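PDB 5NDX: glycosyl hydrolase from Rhizobium leguminosarum bv. trifolii, which probably hydrolyses O-glycosidic bonds as a family 39 glycoside hydrolase, a bacterial orthologue of human alpha-L-iduronidase. Local coordinates for residues 295-300 with 389-394; 365-370 with 443-448; 411-416 with 422-427. The protein carries 2 engineered substitutions. All blocks are in the same frame, centred on the assembly; numbering follows the deposited sequence.

Interaction 1 (295-300 with 389-394); sequences HDRRII and DPDQDG. With SO4 (sulfate ion), chain E.
Arg297 and Asp391 form a two-point salt bridge that ties the C-terminal end of helix 282-300 to the short helix 390-393. The guanidinium grips the carboxylate end-on: NH1 of Arg297 reaches OD2 of Asp391 at 2.8 Å, and NH2 of Arg297 reaches OD1 of Asp391 at 2.9 Å. The fork is not flat. The two planes stand 60° apart, and both nitrogens meet their oxygens from above the carboxylate plane. The shape of the arginine explains its reach: CG stands anti to the backbone N (chi1 174°), the chain runs out extended, and a bend at chi3 (43°) turns the guanidinium to the aspartate. Pro390 supplies a floor, its CG lying against one face of the guanidinium toward the rim, 3.6 Å from NE of Arg297. A sulfate ion, probably from the crystallisation liquor, sits at the guanidinium edge, where NH1 of Arg297 donates to O4 of the sulfate at 2.6 Å. NE of Arg297 has its own salt-bridge partner, Glu293, one turn back on the same helix. Arg298 only brushes the aspartate with its CD, its polar end being engaged by Asp240 of helix 235-252. Two acidic side chains and a bound anion thus share one guanidinium, which should hold its rotation firmly; at this partly exposed surface, the chemistry implies an electrostatic join between the two helices, with the proline ring as its apolar contribution.

Interaction 2 (365-370 with 443-448); sequences GLTSME and LRIDEE
Ile445 pushes one methyl group against the side of helix 364-372, and that single methyl makes the closest contacts. Its CD1 lies 3.5 Å from OG1 of Thr367 and equally close, 3.5 Å, to the backbone N of Ser368, so it rests where the two residues join rather than on either side chain alone. CB of Thr367 follows at 3.9 Å from the same CD1, while CB of Ser368 is more distant. The contact is van der Waals packing of an aliphatic tip on a polar but buried patch of helix.

Torsions account for the fit. Ile445 holds CG1 anti to its carbonyl carbon (chi1 -54°) and then extends, which carries CD1 out from the strand. In Thr367, OG1 takes the place between backbone N and carbonyl carbon (chi1 58°) and is thereby presented to the methyl. A step further out, the hydroxyl of Ser368 is bound to the carbonyl O of Pro364, one turn back. On the strand side, Arg444 bonds Asp446 through NH1 and OD2 at 2.9 Å, and an Asx turn from Asp446 to the N of Glu448 shapes the chain beyond the contact.

Strand 436-445 runs between strands 493-503 and 518-526, and Ile445 is paired by backbone bonds with Leu519. Ala285 of helix 282-300 touches both Ser368 and Ile445, so two helices and the sheet converge here.

Interaction 3 (411-416 with 422-427); sequences LIHSVD and GRTAVR
Strands 411-413 and 422-427 run roughly antiparallel, at 151° between their directions, but their axes come no closer than 9.9 Å, so they face one another through side chains and are not paired edge to edge. Two pairs fill the gap. At one end Leu411 meets Val426, CD2 of the leucine lying 4.2 Å from CG2 of the valine, a branch-to-branch apolar contact with Ile7 of strand 4-10 against both. At the other end the imidazole of His413 points across to strand 422-427. Its CG is anti to the backbone N (chi1 -164°), which swings the ring out from the strand and brings NE2 within 3.3 Å of OG1 of Thr424. The hydroxyl approaches the ring obliquely, and the two side chains cross at a slant. Near the ring plane, at its edge, lies the backbone C atom of Arg423, where C of Arg423 is 4.5 Å from NE2 of His413. Arg423 sets off away from strand 411-413, and its NH1 forms a salt bridge with Asp513.

Both strands belong to the same large sheet, yet they are not neighbours in it: strand 407-413 lies between 395-401 and 518-526, whereas 422-431 lies between 4-10 and 508-516. This is consistent with a strongly curved sheet that folds the two over one another. Around the imidazole, Val514 and Leu516 of strand 508-516 add apolar packing. Chemically, the interface is mixed: a branched aliphatic pair at one end and, at the other, a buried imidazole and hydroxyl whose polar atoms come close, so the contact is not purely apolar.

Overall arrangement
Interaction 1 joins a helix of the TIM-barrel part to the short helix between two strands of the mixed beta sheet; interaction 2 packs helix 364-372 on that sheet, and interaction 3 lies within it. Interactions 1 and 3 touch directly: O of Gly394 lies 3.0 Å from N of Ser414, a probable hydrogen bond, and their centres are 14 Å apart. Interactions 2 and 3 also have centres 14 Å apart, with nearest atoms about 5 Å apart; along the chain, interaction 3 is nested inside the loop closed by interaction 2. Interactions 1 and 2 are more separate, about 12 Å between nearest atoms, yet helix 282-300 contributes to one and borders the other. All three lie away from the ligand pockets.

Interaction 1 (295-300 with 389-394)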
ATOM      1  N   HIS A 295      -5.418  10.590  10.977  1.00 32.44           N
ATOM      2  CA  HIS A 295      -5.536  11.548   9.889  1.00 32.82           C
ATOM      3  C   HIS A 295      -7.015  11.793   9.519  1.00 34.80           C
ATOM      4  O   HIS A 295      -7.422  12.933   9.289  1.00 33.24           O
ATOM      5  CB  HIS A 295      -4.753  11.082   8.657  1.00 33.03           C
ATOM      6  CG  HIS A 295      -3.298  11.350   8.755  1.00 32.93           C
ATOM      7  ND1 HIS A 295      -2.458  10.585   9.536  1.00 33.12           N
ATOM      8  CD2 HIS A 295      -2.522  12.302   8.169  1.00 33.18           C
ATOM      9  CE1 HIS A 295      -1.229  11.071   9.449  1.00 33.56           C
ATOM     10  NE2 HIS A 295      -1.240  12.107   8.620  1.00 33.36           N
ATOM     11  N   ASP A 296      -7.809  10.732   9.468  1.00 32.66           N
ATOM     12  CA  ASP A 296      -9.213  10.872   9.146  1.00 34.50           C
ATOM     13  C   ASP A 296      -9.964  11.709  10.214  1.00 34.80           C
ATOM     14  O   ASP A 296     -10.700  12.642   9.868  1.00 35.51           O
ATOM     15  CB  ASP A 296      -9.884   9.508   8.966  1.00 34.24           C
ATOM     16  CG  ASP A 296     -11.304   9.626   8.422  1.00 36.62           C
ATOM     17  OD1 ASP A 296     -11.531  10.079   7.269  1.00 36.62           O
ATOM     18  OD2 ASP A 296     -12.193   9.244   9.160  1.00 39.32           O
ATOM     19  N   ARG A 297      -9.755  11.389  11.478  1.00 32.91           N
ATOM     20  CA  ARG A 297     -10.483  12.020  12.557  1.00 34.62           C
ATOM     21  C   ARG A 297      -9.977  13.461  12.881  1.00 35.48           C
ATOM     22  O   ARG A 297     -10.769  14.324  13.190  1.00 35.83           O
ATOM     23  CB  ARG A 297     -10.427  11.138  13.782  1.00 36.41           C
ATOM     24  CG  ARG A 297     -11.040  11.747  15.053  1.00 38.81           C
ATOM     25  CD  ARG A 297     -11.147  10.735  16.175  1.00 38.35           C
ATOM     26  NE  ARG A 297      -9.913   9.924  16.268  1.00 39.27           N
ATOM     27  CZ  ARG A 297      -8.780  10.288  16.864  1.00 39.38           C
ATOM     28  NH1 ARG A 297      -8.694  11.424  17.542  1.00 39.39           N
ATOM     29  NH2 ARG A 297      -7.736   9.486  16.814  1.00 38.80           N
ATOM     30  N   ARG A 298      -8.689  13.709  12.807  1.00 35.36           N
ATOM     31  CA  ARG A 298      -8.100  14.976  13.240  1.00 36.57           C
ATOM     32  C   ARG A 298      -7.828  15.957  12.110  1.00 39.57           C
ATOM     33  O   ARG A 298      -7.677  17.161  12.376  1.00 41.01           O
ATOM     34  CB  ARG A 298      -6.786  14.730  14.006  1.00 37.40           C
ATOM     35  CG  ARG A 298      -6.987  13.912  15.281  1.00 38.38           C
ATOM     36  CD  ARG A 298      -5.697  13.727  16.116  1.00 39.07           C
ATOM     37  NE  ARG A 298      -5.152  15.038  16.429  1.00 39.37           N
ATOM     38  CZ  ARG A 298      -3.872  15.358  16.604  1.00 39.98           C
ATOM     39  NH1 ARG A 298      -2.900  14.467  16.581  1.00 39.85           N
ATOM     40  NH2 ARG A 298      -3.549  16.618  16.772  1.00 41.99           N
ATOM     41  N   ILE A 299      -7.699  15.472  10.862  1.00 36.97           N
ATOM     42  CA  ILE A 299      -7.446  16.369   9.760  1.00 37.11           C
ATOM     43  C   ILE A 299      -8.666  16.468   8.803  1.00 39.23           C
ATOM     44  O   ILE A 299      -9.155  17.573   8.539  1.00 36.54           O
ATOM     45  CB  ILE A 299      -6.145  16.054   8.997  1.00 37.09           C
ATOM     46  CG1 ILE A 299      -4.949  16.062   9.951  1.00 38.19           C
ATOM     47  CG2 ILE A 299      -5.885  17.138   7.947  1.00 37.91           C
ATOM     48  CD1 ILE A 299      -3.606  15.767   9.280  1.00 38.22           C
ATOM     49  N   ILE A 300      -9.148  15.333   8.313  1.00 37.47           N
ATOM     50  CA  ILE A 300     -10.116  15.309   7.232  1.00 37.95           C
ATOM     51  C   ILE A 300     -11.506  15.637   7.734  1.00 38.38           C
ATOM     52  O   ILE A 300     -12.129  16.517   7.187  1.00 39.38           O
ATOM     53  CB  ILE A 300     -10.116  13.974   6.506  1.00 38.28           C
ATOM     54  CG1 ILE A 300      -8.746  13.763   5.860  1.00 38.10           C
ATOM     55  CG2 ILE A 300     -11.235  13.923   5.458  1.00 41.08           C
ATOM     56  CD1 ILE A 300      -8.523  12.376   5.326  1.00 38.34           C
ATOM     57  N   ASP A 389     -12.310   6.682  22.804  1.00 41.94           N
ATOM     58  CA  ASP A 389     -11.292   7.704  23.002  1.00 43.42           C
ATOM     59  C   ASP A 389      -9.953   7.165  22.503  1.00 41.09           C
ATOM     60  O   ASP A 389      -9.086   6.792  23.305  1.00 39.03           O
ATOM     61  CB  ASP A 389     -11.215   8.059  24.491  1.00 47.71           C
ATOM     62  CG  ASP A 389     -10.362   9.302  24.757  1.00 50.73           C
ATOM     63  OD1 ASP A 389      -9.759   9.878  23.839  1.00 54.53           O
ATOM     64  OD2 ASP A 389     -10.275   9.679  25.911  1.00 56.37           O
ATOM     65  N   PRO A 390      -9.800   7.082  21.172  1.00 40.53           N
ATOM     66  CA  PRO A 390      -8.672   6.357  20.587  1.00 41.54           C
ATOM     67  C   PRO A 390      -7.322   6.915  20.954  1.00 41.91           C
ATOM     68  O   PRO A 390      -6.408   6.147  21.177  1.00 41.22           O
ATOM     69  CB  PRO A 390      -8.918   6.423  19.080  1.00 39.85           C
ATOM     70  CG  PRO A 390     -10.004   7.388  18.883  1.00 40.30           C
ATOM     71  CD  PRO A 390     -10.695   7.666  20.153  1.00 40.50           C
ATOM     72  N   ASP A 391      -7.216   8.232  21.079  1.00 45.58           N
ATOM     73  CA  ASP A 391      -5.923   8.832  21.456  1.00 50.22           C
ATOM     74  C   ASP A 391      -5.484   8.450  22.871  1.00 48.41           C
ATOM     75  O   ASP A 391      -4.309   8.386  23.111  1.00 52.49           O
ATOM     76  CB  ASP A 391      -5.904  10.350  21.236  1.00 52.36           C
ATOM     77  CG  ASP A 391      -6.148  10.737  19.769  1.00 54.54           C
ATOM     78  OD1 ASP A 391      -5.764  10.007  18.822  1.00 56.46           O
ATOM     79  OD2 ASP A 391      -6.721  11.802  19.553  1.00 57.39           O
ATOM     80  N   GLN A 392      -6.404   8.107  23.756  1.00 50.43           N
ATOM     81  CA  GLN A 392      -6.084   7.647  25.114  1.00 51.96           C
ATOM     82  C   GLN A 392      -6.005   6.143  25.235  1.00 50.86           C
ATOM     83  O   GLN A 392      -5.094   5.661  25.841  1.00 52.61           O
ATOM     84  CB  GLN A 392      -7.145   8.114  26.125  1.00 60.26           C
ATOM     85  CG  GLN A 392      -7.266   9.625  26.270  1.00 67.35           C
ATOM     86  CD  GLN A 392      -6.021  10.225  26.879  1.00 72.49           C
ATOM     87  OE1 GLN A 392      -5.658   9.889  28.015  1.00 76.69           O
ATOM     88  NE2 GLN A 392      -5.347  11.094  26.134  1.00 74.59           N
ATOM     89  N   ASP A 393      -6.972   5.376  24.753  1.00 44.53           N
ATOM     90  CA  ASP A 393      -6.901   3.926  25.021  1.00 44.95           C
ATOM     91  C   ASP A 393      -6.697   2.996  23.809  1.00 41.78           C
ATOM     92  O   ASP A 393      -6.705   1.800  23.952  1.00 41.57           O
ATOM     93  CB  ASP A 393      -8.104   3.483  25.836  1.00 48.77           C
ATOM     94  CG  ASP A 393      -9.400   3.746  25.134  1.00 53.83           C
ATOM     95  OD1 ASP A 393      -9.432   3.584  23.886  1.00 57.51           O
ATOM     96  OD2 ASP A 393     -10.383   4.144  25.816  1.00 59.54           O
ATOM     97  N   GLY A 394      -6.549   3.533  22.621  1.00 38.06           N
ATOM     98  CA  GLY A 394      -6.189   2.701  21.514  1.00 40.47           C
ATOM     99  C   GLY A 394      -7.272   2.008  20.713  1.00 37.52           C
ATOM    100  O   GLY A 394      -6.950   1.442  19.648  1.00 38.92           O
TER
HETATM  101  S   SO4 E 704     -11.240  14.106  18.239  1.00126.32           S
HETATM  102  O1  SO4 E 704     -11.539  13.350  19.474  1.00125.60           O
HETATM  103  O2  SO4 E 704     -12.351  13.915  17.272  1.00120.82           O
HETATM  104  O3  SO4 E 704     -11.095  15.545  18.566  1.00140.70           O
HETATM  105  O4  SO4 E 704      -9.955  13.642  17.678  1.00125.59           O

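Interaction 2 (365-370 with 443-448)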
ATOM      1  N   GLY A 365       2.289  -5.420   6.941  1.00 31.30           N
ATOM      2  CA  GLY A 365       2.238  -4.172   6.212  1.00 30.39           C
ATOM      3  C   GLY A 365       1.320  -4.243   4.981  1.00 32.48           C
ATOM      4  O   GLY A 365       0.786  -3.206   4.567  1.00 33.11           O
ATOM      5  N   LEU A 366       1.206  -5.436   4.370  1.00 31.22           N
ATOM      6  CA  LEU A 366       0.388  -5.658   3.181  1.00 32.04           C
ATOM      7  C   LEU A 366      -1.000  -6.121   3.569  1.00 29.91           C
ATOM      8  O   LEU A 366      -1.975  -5.565   3.069  1.00 28.12           O
ATOM      9  CB  LEU A 366       1.005  -6.682   2.199  1.00 32.43           C
ATOM     10  CG  LEU A 366       0.257  -6.957   0.892  1.00 35.21           C
ATOM     11  CD1 LEU A 366      -0.087  -5.636   0.206  1.00 35.90           C
ATOM     12  CD2 LEU A 366       1.115  -7.800  -0.039  1.00 35.88           C
ATOM     13  N   THR A 367      -1.089  -7.065   4.496  1.00 29.12           N
ATOM     14  CA  THR A 367      -2.380  -7.602   4.893  1.00 28.56           C
ATOM     15  C   THR A 367      -3.249  -6.553   5.531  1.00 28.29           C
ATOM     16  O   THR A 367      -4.471  -6.526   5.322  1.00 27.34           O
ATOM     17  CB  THR A 367      -2.264  -8.843   5.763  1.00 28.86           C
ATOM     18  OG1 THR A 367      -1.496  -8.538   6.936  1.00 28.29           O
ATOM     19  CG2 THR A 367      -1.601  -9.964   4.990  1.00 30.43           C
ATOM     20  N   SER A 368      -2.646  -5.644   6.275  1.00 29.08           N
ATOM     21  CA  SER A 368      -3.421  -4.565   6.845  1.00 30.30           C
ATOM     22  C   SER A 368      -4.082  -3.745   5.704  1.00 30.88           C
ATOM     23  O   SER A 368      -5.235  -3.346   5.836  1.00 29.23           O
ATOM     24  CB  SER A 368      -2.582  -3.636   7.721  1.00 29.32           C
ATOM     25  OG  SER A 368      -1.507  -3.137   6.955  1.00 31.87           O
ATOM     26  N   MET A 369      -3.326  -3.481   4.639  1.00 29.88           N
ATOM     27  CA  MET A 369      -3.848  -2.757   3.475  1.00 31.91           C
ATOM     28  C   MET A 369      -4.896  -3.523   2.688  1.00 31.05           C
ATOM     29  O   MET A 369      -5.833  -2.898   2.142  1.00 31.34           O
ATOM     30  CB  MET A 369      -2.703  -2.268   2.587  1.00 33.50           C
ATOM     31  CG  MET A 369      -1.841  -1.247   3.340  1.00 35.34           C
ATOM     32  SD  MET A 369      -0.491  -0.698   2.332  1.00 40.26           S
ATOM     33  CE  MET A 369      -1.134   0.832   1.693  1.00 43.55           C
ATOM     34  N   GLU A 370      -4.794  -4.845   2.670  1.00 30.82           N
ATOM     35  CA  GLU A 370      -5.865  -5.687   2.139  1.00 31.57           C
ATOM     36  C   GLU A 370      -7.199  -5.491   2.857  1.00 30.77           C
ATOM     37  O   GLU A 370      -8.233  -5.376   2.202  1.00 30.47           O
ATOM     38  CB  GLU A 370      -5.507  -7.178   2.168  1.00 33.48           C
ATOM     39  CG  GLU A 370      -4.411  -7.569   1.188  1.00 38.78           C
ATOM     40  CD  GLU A 370      -4.130  -9.098   1.104  1.00 40.22           C
ATOM     41  OE1 GLU A 370      -4.855  -9.881   0.426  1.00 41.64           O
ATOM     42  OE2 GLU A 370      -3.145  -9.516   1.715  1.00 41.69           O
ATOM     43  N   LEU A 443     -12.669 -10.565   9.423  1.00 29.63           N
ATOM     44  CA  LEU A 443     -11.263 -10.794   9.122  1.00 29.99           C
ATOM     45  C   LEU A 443     -10.402 -10.212  10.275  1.00 29.76           C
ATOM     46  O   LEU A 443     -10.730  -9.145  10.804  1.00 28.06           O
ATOM     47  CB  LEU A 443     -10.902 -10.090   7.838  1.00 31.40           C
ATOM     48  CG  LEU A 443     -11.656 -10.535   6.607  1.00 33.38           C
ATOM     49  CD1 LEU A 443     -11.528  -9.500   5.519  1.00 34.86           C
ATOM     50  CD2 LEU A 443     -11.035 -11.841   6.137  1.00 35.55           C
ATOM     51  N   ARG A 444      -9.308 -10.894  10.609  1.00 28.02           N
ATOM     52  CA  ARG A 444      -8.488 -10.549  11.761  1.00 29.09           C
ATOM     53  C   ARG A 444      -7.022 -10.724  11.474  1.00 28.35           C
ATOM     54  O   ARG A 444      -6.589 -11.757  10.915  1.00 29.21           O
ATOM     55  CB  ARG A 444      -8.868 -11.446  12.951  1.00 29.54           C
ATOM     56  CG  ARG A 444      -8.029 -11.363  14.232  1.00 29.76           C
ATOM     57  CD  ARG A 444      -8.013 -10.000  14.854  1.00 30.05           C
ATOM     58  NE  ARG A 444      -9.301  -9.582  15.362  1.00 30.34           N
ATOM     59  CZ  ARG A 444      -9.897 -10.074  16.464  1.00 30.01           C
ATOM     60  NH1 ARG A 444      -9.358 -11.040  17.188  1.00 30.35           N
ATOM     61  NH2 ARG A 444     -11.062  -9.585  16.841  1.00 30.83           N
ATOM     62  N   ILE A 445      -6.281  -9.698  11.861  1.00 27.24           N
ATOM     63  CA  ILE A 445      -4.849  -9.739  11.975  1.00 27.52           C
ATOM     64  C   ILE A 445      -4.498  -9.553  13.469  1.00 28.38           C
ATOM     65  O   ILE A 445      -4.723  -8.495  14.027  1.00 26.71           O
ATOM     66  CB  ILE A 445      -4.130  -8.637  11.154  1.00 26.70           C
ATOM     67  CG1 ILE A 445      -4.581  -8.689   9.702  1.00 26.71           C
ATOM     68  CG2 ILE A 445      -2.614  -8.850  11.243  1.00 26.40           C
ATOM     69  CD1 ILE A 445      -4.169  -7.490   8.891  1.00 27.23           C
ATOM     70  N   ASP A 446      -3.943 -10.594  14.070  1.00 27.84           N
ATOM     71  CA  ASP A 446      -3.483 -10.536  15.449  1.00 29.07           C
ATOM     72  C   ASP A 446      -2.486 -11.678  15.591  1.00 30.95           C
ATOM     73  O   ASP A 446      -2.096 -12.328  14.605  1.00 30.55           O
ATOM     74  CB  ASP A 446      -4.626 -10.543  16.476  1.00 29.07           C
ATOM     75  CG  ASP A 446      -5.427 -11.850  16.513  1.00 31.54           C
ATOM     76  OD1 ASP A 446      -4.914 -12.883  15.987  1.00 32.68           O
ATOM     77  OD2 ASP A 446      -6.582 -11.882  17.102  1.00 31.86           O
ATOM     78  N   GLU A 447      -2.118 -11.940  16.807  1.00 30.49           N
ATOM     79  CA  GLU A 447      -1.165 -12.977  17.126  1.00 35.09           C
ATOM     80  C   GLU A 447      -1.592 -14.400  16.751  1.00 33.11           C
ATOM     81  O   GLU A 447      -0.727 -15.263  16.517  1.00 31.49           O
ATOM     82  CB  GLU A 447      -0.885 -12.775  18.630  1.00 39.10           C
ATOM     83  CG  GLU A 447      -0.301 -13.835  19.425  1.00 49.85           C
ATOM     84  CD  GLU A 447      -0.148 -13.384  20.899  1.00 55.27           C
ATOM     85  OE1 GLU A 447      -1.171 -13.181  21.590  1.00 59.06           O
ATOM     86  OE2 GLU A 447       1.005 -13.212  21.319  1.00 57.37           O
ATOM     87  N   GLU A 448      -2.894 -14.663  16.686  1.00 32.01           N
ATOM     88  CA  GLU A 448      -3.406 -15.986  16.283  1.00 32.63           C
ATOM     89  C   GLU A 448      -3.880 -16.047  14.801  1.00 31.42           C
ATOM     90  O   GLU A 448      -4.144 -17.121  14.293  1.00 31.80           O
ATOM     91  CB  GLU A 448      -4.609 -16.396  17.147  1.00 35.45           C
ATOM     92  CG  GLU A 448      -4.394 -16.347  18.658  1.00 40.69           C
ATOM     93  CD  GLU A 448      -5.644 -16.806  19.481  1.00 44.21           C
ATOM     94  OE1 GLU A 448      -6.849 -16.569  19.113  1.00 47.55           O
ATOM     95  OE2 GLU A 448      -5.428 -17.407  20.547  1.00 48.35           O
TER

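Interaction 3 (411-416 with 422-427)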
ATOM      1  N   LEU A 411     -12.058  -2.167  12.788  1.00 29.99           N
ATOM      2  CA  LEU A 411     -11.933  -1.984  14.249  1.00 30.51           C
ATOM      3  C   LEU A 411     -10.431  -2.155  14.608  1.00 30.73           C
ATOM      4  O   LEU A 411      -9.837  -3.241  14.409  1.00 30.29           O
ATOM      5  CB  LEU A 411     -12.786  -2.994  14.954  1.00 33.50           C
ATOM      6  CG  LEU A 411     -12.902  -2.784  16.459  1.00 37.88           C
ATOM      7  CD1 LEU A 411     -13.612  -1.469  16.789  1.00 39.50           C
ATOM      8  CD2 LEU A 411     -13.652  -3.961  17.055  1.00 39.55           C
ATOM      9  N   ILE A 412      -9.835  -1.087  15.134  1.00 28.51           N
ATOM     10  CA  ILE A 412      -8.403  -0.956  15.300  1.00 29.19           C
ATOM     11  C   ILE A 412      -8.092  -0.957  16.817  1.00 31.30           C
ATOM     12  O   ILE A 412      -8.695  -0.167  17.542  1.00 32.21           O
ATOM     13  CB  ILE A 412      -7.973   0.381  14.715  1.00 29.29           C
ATOM     14  CG1 ILE A 412      -8.366   0.495  13.241  1.00 28.16           C
ATOM     15  CG2 ILE A 412      -6.482   0.622  14.903  1.00 30.38           C
ATOM     16  CD1 ILE A 412      -8.446   1.932  12.763  1.00 29.63           C
ATOM     17  N   HIS A 413      -7.236  -1.854  17.306  1.00 29.32           N
ATOM     18  CA  HIS A 413      -6.821  -1.795  18.727  1.00 30.13           C
ATOM     19  C   HIS A 413      -5.315  -1.697  18.701  1.00 30.28           C
ATOM     20  O   HIS A 413      -4.631  -2.665  18.380  1.00 29.35           O
ATOM     21  CB  HIS A 413      -7.352  -3.010  19.431  1.00 30.43           C
ATOM     22  CG  HIS A 413      -7.350  -2.946  20.927  1.00 30.50           C
ATOM     23  ND1 HIS A 413      -7.188  -1.785  21.668  1.00 34.26           N
ATOM     24  CD2 HIS A 413      -7.540  -3.925  21.828  1.00 30.34           C
ATOM     25  CE1 HIS A 413      -7.270  -2.058  22.959  1.00 30.19           C
ATOM     26  NE2 HIS A 413      -7.506  -3.347  23.084  1.00 32.02           N
ATOM     27  N   SER A 414      -4.831  -0.479  18.881  1.00 28.95           N
ATOM     28  CA  SER A 414      -3.449  -0.163  18.661  1.00 31.17           C
ATOM     29  C   SER A 414      -3.064   1.021  19.548  1.00 32.36           C
ATOM     30  O   SER A 414      -3.785   2.039  19.601  1.00 29.80           O
ATOM     31  CB  SER A 414      -3.209   0.179  17.184  1.00 31.20           C
ATOM     32  OG  SER A 414      -1.925   0.727  16.926  1.00 30.06           O
ATOM     33  N   VAL A 415      -1.928   0.868  20.240  1.00 32.13           N
ATOM     34  CA  VAL A 415      -1.254   1.990  20.925  1.00 32.11           C
ATOM     35  C   VAL A 415       0.193   2.113  20.397  1.00 32.64           C
ATOM     36  O   VAL A 415       0.748   1.160  19.813  1.00 31.27           O
ATOM     37  CB  VAL A 415      -1.211   1.789  22.463  1.00 33.89           C
ATOM     38  CG1 VAL A 415      -2.637   1.753  23.065  1.00 33.87           C
ATOM     39  CG2 VAL A 415      -0.475   0.496  22.850  1.00 33.42           C
ATOM     40  N   ASP A 416       0.801   3.269  20.642  1.00 31.05           N
ATOM     41  CA  ASP A 416       2.155   3.535  20.200  1.00 32.59           C
ATOM     42  C   ASP A 416       3.147   2.553  20.814  1.00 31.73           C
ATOM     43  O   ASP A 416       4.050   2.063  20.127  1.00 29.39           O
ATOM     44  CB  ASP A 416       2.527   4.978  20.563  1.00 34.58           C
ATOM     45  CG  ASP A 416       1.848   5.990  19.661  1.00 36.34           C
ATOM     46  OD1 ASP A 416       1.144   5.621  18.700  1.00 40.89           O
ATOM     47  OD2 ASP A 416       2.026   7.179  19.881  1.00 42.43           O
ATOM     48  N   GLY A 422      -2.857  -7.171  25.845  1.00 37.36           N
ATOM     49  CA  GLY A 422      -4.151  -7.089  26.529  1.00 37.22           C
ATOM     50  C   GLY A 422      -5.283  -7.395  25.522  1.00 36.63           C
ATOM     51  O   GLY A 422      -5.029  -7.865  24.384  1.00 36.07           O
ATOM     52  N   ARG A 423      -6.506  -7.164  25.942  1.00 36.07           N
ATOM     53  CA  ARG A 423      -7.685  -7.392  25.120  1.00 39.84           C
ATOM     54  C   ARG A 423      -8.858  -6.678  25.726  1.00 38.49           C
ATOM     55  O   ARG A 423      -8.845  -6.459  26.935  1.00 32.40           O
ATOM     56  CB  ARG A 423      -7.951  -8.887  24.862  1.00 41.69           C
ATOM     57  CG  ARG A 423      -8.296  -9.767  26.033  1.00 46.92           C
ATOM     58  CD  ARG A 423      -8.626 -11.163  25.481  1.00 50.85           C
ATOM     59  NE  ARG A 423      -7.388 -11.858  25.260  1.00 53.08           N
ATOM     60  CZ  ARG A 423      -6.929 -12.419  24.152  1.00 53.77           C
ATOM     61  NH1 ARG A 423      -7.570 -12.498  23.018  1.00 50.31           N
ATOM     62  NH2 ARG A 423      -5.737 -12.975  24.231  1.00 60.32           N
ATOM     63  N   THR A 424      -9.793  -6.219  24.884  1.00 35.24           N
ATOM     64  CA  THR A 424     -11.066  -5.722  25.344  1.00 38.24           C
ATOM     65  C   THR A 424     -12.163  -6.517  24.649  1.00 37.85           C
ATOM     66  O   THR A 424     -11.956  -7.126  23.599  1.00 38.98           O
ATOM     67  CB  THR A 424     -11.510  -4.313  24.860  1.00 42.90           C
ATOM     68  OG1 THR A 424     -10.670  -3.700  23.891  1.00 48.07           O
ATOM     69  CG2 THR A 424     -11.833  -3.477  25.871  1.00 43.38           C
ATOM     70  N   ALA A 425     -13.361  -6.355  25.167  1.00 35.15           N
ATOM     71  CA  ALA A 425     -14.558  -6.948  24.606  1.00 37.45           C
ATOM     72  C   ALA A 425     -15.360  -5.869  23.883  1.00 34.90           C
ATOM     73  O   ALA A 425     -15.530  -4.769  24.422  1.00 34.85           O
ATOM     74  CB  ALA A 425     -15.358  -7.571  25.722  1.00 37.64           C
ATOM     75  N   VAL A 426     -15.813  -6.179  22.662  1.00 33.15           N
ATOM     76  CA  VAL A 426     -16.694  -5.304  21.925  1.00 32.89           C
ATOM     77  C   VAL A 426     -17.944  -6.080  21.513  1.00 33.87           C
ATOM     78  O   VAL A 426     -17.865  -7.228  20.979  1.00 34.30           O
ATOM     79  CB  VAL A 426     -16.006  -4.703  20.680  1.00 33.34           C
ATOM     80  CG1 VAL A 426     -16.955  -3.953  19.789  1.00 34.07           C
ATOM     81  CG2 VAL A 426     -14.860  -3.792  21.101  1.00 34.79           C
ATOM     82  N   ARG A 427     -19.095  -5.471  21.784  1.00 32.34           N
ATOM     83  CA  ARG A 427     -20.356  -5.937  21.213  1.00 33.73           C
ATOM     84  C   ARG A 427     -20.655  -4.960  20.097  1.00 34.14           C
ATOM     85  O   ARG A 427     -20.871  -3.777  20.357  1.00 33.52           O
ATOM     86  CB  ARG A 427     -21.498  -5.947  22.194  1.00 33.74           C
ATOM     87  CG  ARG A 427     -22.833  -6.434  21.597  1.00 34.18           C
ATOM     88  CD  ARG A 427     -24.012  -6.247  22.560  1.00 34.78           C
ATOM     89  NE  ARG A 427     -25.233  -6.637  21.868  1.00 34.29           N
ATOM     90  CZ  ARG A 427     -25.772  -7.861  21.856  1.00 33.84           C
ATOM     91  NH1 ARG A 427     -25.272  -8.899  22.525  1.00 32.47           N
ATOM     92  NH2 ARG A 427     -26.854  -8.049  21.137  1.00 33.98           N
TER